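Local coordinates for zinc finger (CCCH type) motif-containing protein (PDB 7NG2) that probably reads N6-methyladenosine in RNA through this YTH domain, linking the mark to cleavage and polyadenylation of messenger RNA, at residues A[42-45]-A[46-50]. Residues are numbered along the deposited sequence; the frame is centred on the assembly and turned at random.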
ATOM      1  N   ASN A  42      -1.842   1.433 -12.740  1.00 17.53           N
ATOM      2  CA  ASN A  42      -2.132   0.977 -11.384  1.00 16.48           C
ATOM      3  C   ASN A  42      -3.350   1.686 -10.821  1.00 15.01           C
ATOM      4  O   ASN A  42      -4.081   1.108 -10.008  1.00 15.88           O
ATOM      5  CB  ASN A  42      -0.930   1.210 -10.463  1.00 16.45           C
ATOM      6  CG  ASN A  42       0.162   0.181 -10.641  1.00 18.08           C
ATOM      7  OD1 ASN A  42      -0.071  -0.908 -11.160  1.00 20.52           O
ATOM      8  ND2 ASN A  42       1.368   0.516 -10.193  1.00 18.33           N
ATOM      9  N   SER A  43      -3.580   2.932 -11.244  1.00 15.56           N
ATOM     10  CA  SER A  43      -4.737   3.678 -10.765  1.00 15.70           C
ATOM     11  C   SER A  43      -6.029   3.002 -11.192  1.00 16.12           C
ATOM     12  O   SER A  43      -6.979   2.904 -10.407  1.00 16.38           O
ATOM     13  CB  SER A  43      -4.696   5.103 -11.317  1.00 17.63           C
ATOM     14  OG  SER A  43      -3.645   5.865 -10.749  1.00 20.04           O
ATOM     15  N   ARG A  44      -6.084   2.528 -12.436  1.00 16.47           N
ATOM     16  CA  ARG A  44      -7.278   1.832 -12.898  1.00 17.44           C
ATOM     17  C   ARG A  44      -7.454   0.519 -12.148  1.00 17.97           C
ATOM     18  O   ARG A  44      -8.563   0.188 -11.713  1.00 18.10           O
ATOM     19  CB  ARG A  44      -7.189   1.586 -14.401  1.00 21.64           C
ATOM     20  CG  ARG A  44      -8.481   1.057 -14.992  1.00 25.54           C
ATOM     21  CD  ARG A  44      -9.260   2.181 -15.678  1.00 33.88           C
ATOM     22  NE  ARG A  44      -9.616   3.258 -14.761  1.00 42.18           N
ATOM     23  CZ  ARG A  44     -10.667   3.227 -13.952  1.00 48.80           C
ATOM     24  NH1 ARG A  44     -11.453   2.162 -13.946  1.00 53.37           N
ATOM     25  NH2 ARG A  44     -10.927   4.245 -13.145  1.00 54.26           N
ATOM     26  N   LYS A  45      -6.359  -0.221 -11.965  1.00 17.87           N
ATOM     27  CA  LYS A  45      -6.403  -1.492 -11.249  1.00 19.30           C
ATOM     28  C   LYS A  45      -6.883  -1.305  -9.814  1.00 16.88           C
ATOM     29  O   LYS A  45      -7.733  -2.060  -9.325  1.00 17.68           O
ATOM     30  CB  LYS A  45      -5.005  -2.109 -11.275  1.00 23.16           C
ATOM     31  CG  LYS A  45      -4.879  -3.416 -10.539  1.00 27.65           C
ATOM     32  CD  LYS A  45      -3.616  -4.133 -10.974  1.00 30.95           C
ATOM     33  CE  LYS A  45      -2.381  -3.421 -10.459  1.00 31.12           C
ATOM     34  NZ  LYS A  45      -1.127  -4.030 -10.992  1.00 35.13           N
ATOM     35  N   LEU A  46      -6.338  -0.304  -9.115  1.00 15.75           N
ATOM     36  CA  LEU A  46      -6.757  -0.048  -7.740  1.00 14.95           C
ATOM     37  C   LEU A  46      -8.193   0.454  -7.687  1.00 14.60           C
ATOM     38  O   LEU A  46      -8.935   0.116  -6.759  1.00 15.63           O
ATOM     39  CB  LEU A  46      -5.811   0.937  -7.044  1.00 14.24           C
ATOM     40  CG  LEU A  46      -4.382   0.446  -6.778  1.00 15.66           C
ATOM     41  CD1 LEU A  46      -3.567   1.539  -6.117  1.00 17.14           C
ATOM     42  CD2 LEU A  46      -4.374  -0.803  -5.913  1.00 16.84           C
ATOM     43  N   SER A  47      -8.598   1.266  -8.662  1.00 14.60           N
ATOM     44  CA  SER A  47      -9.975   1.747  -8.694  1.00 15.34           C
ATOM     45  C   SER A  47     -10.955   0.594  -8.803  1.00 15.22           C
ATOM     46  O   SER A  47     -11.980   0.573  -8.112  1.00 15.63           O
ATOM     47  CB  SER A  47     -10.172   2.701  -9.869  1.00 16.04           C
ATOM     48  OG  SER A  47      -9.400   3.871  -9.713  1.00 18.59           O
ATOM     49  N   ASN A  48     -10.679  -0.350  -9.702  1.00 15.78           N
ATOM     50  CA  ASN A  48     -11.571  -1.495  -9.865  1.00 15.87           C
ATOM     51  C   ASN A  48     -11.594  -2.370  -8.624  1.00 16.94           C
ATOM     52  O   ASN A  48     -12.635  -2.942  -8.297  1.00 19.03           O
ATOM     53  CB  ASN A  48     -11.196  -2.287 -11.119  1.00 17.19           C
ATOM     54  CG  ASN A  48     -11.521  -1.528 -12.381  1.00 17.23           C
ATOM     55  OD1 ASN A  48     -12.283  -0.570 -12.342  1.00 19.85           O
ATOM     56  ND2 ASN A  48     -10.953  -1.944 -13.499  1.00 19.50           N
ATOM     57  N   ALA A  49     -10.467  -2.467  -7.920  1.00 14.88           N
ATOM     58  CA  ALA A  49     -10.451  -3.176  -6.646  1.00 14.58           C
ATOM     59  C   ALA A  49     -11.255  -2.424  -5.588  1.00 14.74           C
ATOM     60  O   ALA A  49     -12.006  -3.033  -4.820  1.00 14.80           O
ATOM     61  CB  ALA A  49      -9.004  -3.387  -6.194  1.00 14.58           C
ATOM     62  N   PHE A  50     -11.118  -1.098  -5.543  1.00 13.66           N
ATOM     63  CA  PHE A  50     -11.769  -0.296  -4.507  1.00 13.87           C
ATOM     64  C   PHE A  50     -13.287  -0.422  -4.557  1.00 14.39           C
ATOM     65  O   PHE A  50     -13.947  -0.513  -3.515  1.00 15.26           O
ATOM     66  CB  PHE A  50     -11.370   1.178  -4.644  1.00 15.04           C
ATOM     67  CG  PHE A  50     -12.040   2.079  -3.641  1.00 14.81           C
ATOM     68  CD1 PHE A  50     -11.595   2.138  -2.332  1.00 15.33           C
ATOM     69  CD2 PHE A  50     -13.145   2.837  -3.998  1.00 16.41           C
ATOM     70  CE1 PHE A  50     -12.219   2.956  -1.407  1.00 16.39           C
ATOM     71  CE2 PHE A  50     -13.775   3.651  -3.078  1.00 17.48           C
ATOM     72  CZ  PHE A  50     -13.320   3.716  -1.786  1.00 17.27           C
TER
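S47 turns its hydroxyl back onto the preceding turn of helix 40-52, where OG donates to S43 O at 2.7 Å. Its chi1 of -65° sets OG beside the backbone N, and S47 N also donates to S43 O, at 2.9 Å; the two donors approach from opposite faces of the carbonyl plane. On the outer surface R44 and N48 are one turn apart. The R44 chain bends at chi2 and chi3, bringing NH1 to 3.3 Å from N48 OD1, but the angle is too poor for a hydrogen bond, and guanidinium and amide planes stand 72° apart. R44 NH2 lies 3.7 Å from S47 CB, so the guanidinium reaches along the helix to both residues, meeting them obliquely. L46 sets CG 3.3 Å from N42 O, and its side chain packs on F17, L58 and M74, placing this face of the helix against the central sheet of the YTH fold. K45 NZ bonds G132 O and only weakly N42 OD1, while N42 ND2 bonds D131 O. The doubly gripped S43 carbonyl satisfies a buried serine hydroxyl within the helix, whereas the R44–N48 approach is probably no more than a loose electrostatic attraction.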